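Local coordinates for protein arginase, mitochondrial (Medicago truncatula, PDB 6VSS) that hydrolyses L-arginine to urea and L-ornithine, and agmatine to urea and putrescine, using two manganese ions per subunit of a homohexamer, at residues D118-I121 / E122-D126. Numbering follows the deposited sequence.
Sequences DVPI and EEIRD
Pro120 and Ile124 meet across the first turn of helix 121-125, where the chain leaving strand 113-118, the outermost of the parallel sheet within this chain, is wound into a helix. Two backbone hydrogen bonds define that turn. Ile124 N reaches Pro120 O at 3.1 Å, with the donor in the carbonyl plane. Arg125 N reaches Ile121 O at 2.8 Å, and its N-H...O angle of 177° is almost straight. Pro120 is the N-cap residue and also the centre of an inverse gamma turn, closed by a weak bond from Ile121 N to Val119 O.

The tight side is mostly apolar. With CG1 anti to its own carbonyl carbon (chi1 -67°) and the chain extended beyond it, Ile124 lays CD1 alongside the start of the turn, 3.4 Å from Pro120 O and 4.2 Å from Pro120 CG. The same methyl stands 4.3 Å from Val119 CG1, and helix 131-146 closes over this patch through Val137 on Val119 and Leu134 on Ile124. At the border of this patch Glu123, bent at chi2 (92°), folds its carboxylate back so that OE1 lies 3.2 Å from Pro120 CB.

The looser side belongs to exposed Arg125, whose aliphatic CD comes no nearer than 4.3 Å to Ile121 CG2. A third face meets the second subunit: Glu122 extends to its Arg89, Asp126 pairs with Lys50 and Arg46 of that subunit, and Glu123 OE2 makes a weak hydrogen bond to its Asp118 N. Backbone bonds and apolar packing thus shape the turn, while the carboxylates of Glu122, Glu123 and Asp126 find partners across the interface.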
loop_
_atom_site.group_PDB
_atom_site.type_symbol
_atom_site.label_atom_id
_atom_site.label_comp_id
_atom_site.label_asym_id
_atom_site.label_seq_id
_atom_site.Cartn_x
_atom_site.Cartn_y
_atom_site.Cartn_z
ATOM N N ASP B 118 28.421 -9.967 5.339
ATOM C CA ASP B 118 27.938 -10.105 3.970
ATOM C C ASP B 118 29.177 -10.219 3.091
ATOM O O ASP B 118 30.101 -9.421 3.258
ATOM C CB ASP B 118 27.037 -8.931 3.584
ATOM C CG ASP B 118 25.676 -8.946 4.238
ATOM O OD1 ASP B 118 25.418 -9.821 5.052
ATOM O OD2 ASP B 118 24.880 -8.081 3.909
ATOM N N VAL B 119 29.200 -11.207 2.211
ATOM C CA VAL B 119 30.112 -11.201 1.038
ATOM C C VAL B 119 29.684 -10.043 0.136
ATOM O O VAL B 119 28.557 -10.069 -0.353
ATOM C CB VAL B 119 30.060 -12.504 0.237
ATOM C CG1 VAL B 119 30.963 -12.412 -1.002
ATOM C CG2 VAL B 119 30.394 -13.707 1.113
ATOM N N PRO B 120 30.593 -9.078 -0.151
ATOM C CA PRO B 120 30.302 -7.905 -0.989
ATOM C C PRO B 120 30.240 -8.206 -2.492
ATOM O O PRO B 120 31.164 -7.868 -3.303
ATOM C CB PRO B 120 31.472 -6.967 -0.664
ATOM C CG PRO B 120 32.618 -7.898 -0.355
ATOM C CD PRO B 120 31.979 -9.087 0.339
ATOM N N ILE B 121 29.122 -8.836 -2.860
ATOM C CA ILE B 121 28.874 -9.397 -4.211
ATOM C C ILE B 121 28.976 -8.271 -5.257
ATOM O O ILE B 121 29.705 -8.441 -6.268
ATOM C CB ILE B 121 27.496 -10.092 -4.229
ATOM C CG1 ILE B 121 27.453 -11.281 -3.265
ATOM C CG2 ILE B 121 27.138 -10.504 -5.651
ATOM C CD1 ILE B 121 28.468 -12.378 -3.602
ATOM N N GLU B 122 28.241 -7.181 -5.032
ATOM C CA GLU B 122 28.143 -6.037 -5.976
ATOM C C GLU B 122 29.559 -5.523 -6.289
ATOM O O GLU B 122 29.909 -5.402 -7.470
ATOM C CB GLU B 122 27.216 -4.953 -5.391
ATOM C CG GLU B 122 27.230 -3.612 -6.144
ATOM C CD GLU B 122 26.224 -2.510 -5.734
ATOM O OE1 GLU B 122 25.829 -2.394 -4.543
ATOM O OE2 GLU B 122 25.856 -1.705 -6.607
ATOM N N GLU B 123 30.354 -5.191 -5.288
ATOM C CA GLU B 123 31.720 -4.630 -5.497
ATOM C C GLU B 123 32.649 -5.619 -6.234
ATOM O O GLU B 123 33.462 -5.186 -7.104
ATOM C CB GLU B 123 32.316 -4.212 -4.162
ATOM C CG GLU B 123 31.535 -3.097 -3.478
ATOM C CD GLU B 123 30.451 -3.551 -2.496
ATOM O OE1 GLU B 123 30.077 -4.763 -2.502
ATOM O OE2 GLU B 123 29.939 -2.677 -1.737
ATOM N N ILE B 124 32.507 -6.900 -5.966
ATOM C CA ILE B 124 33.293 -7.944 -6.669
ATOM C C ILE B 124 32.829 -8.064 -8.117
ATOM O O ILE B 124 33.713 -8.054 -9.007
ATOM C CB ILE B 124 33.213 -9.281 -5.948
ATOM C CG1 ILE B 124 33.927 -9.189 -4.602
ATOM C CG2 ILE B 124 33.783 -10.364 -6.851
ATOM C CD1 ILE B 124 33.560 -10.317 -3.685
ATOM N N ARG B 125 31.527 -8.214 -8.356
ATOM C CA ARG B 125 30.992 -8.286 -9.746
ATOM C C ARG B 125 31.507 -7.038 -10.466
ATOM O O ARG B 125 31.956 -7.152 -11.600
ATOM C CB ARG B 125 29.457 -8.306 -9.815
ATOM C CG ARG B 125 28.841 -9.698 -9.776
ATOM C CD ARG B 125 27.321 -9.817 -9.877
ATOM N NE ARG B 125 26.633 -9.230 -11.039
ATOM C CZ ARG B 125 26.651 -9.694 -12.302
ATOM N NH1 ARG B 125 25.944 -9.086 -13.238
ATOM N NH2 ARG B 125 27.392 -10.735 -12.640
ATOM N N ASP B 126 31.444 -5.880 -9.815
ATOM C CA ASP B 126 31.856 -4.589 -10.436
ATOM C C ASP B 126 33.363 -4.569 -10.787
ATOM O O ASP B 126 33.766 -3.590 -11.360
ATOM C CB ASP B 126 31.513 -3.361 -9.570
ATOM C CG ASP B 126 31.770 -2.042 -10.308
ATOM O OD1 ASP B 126 31.341 -1.923 -11.466
ATOM O OD2 ASP B 126 32.442 -1.166 -9.755
#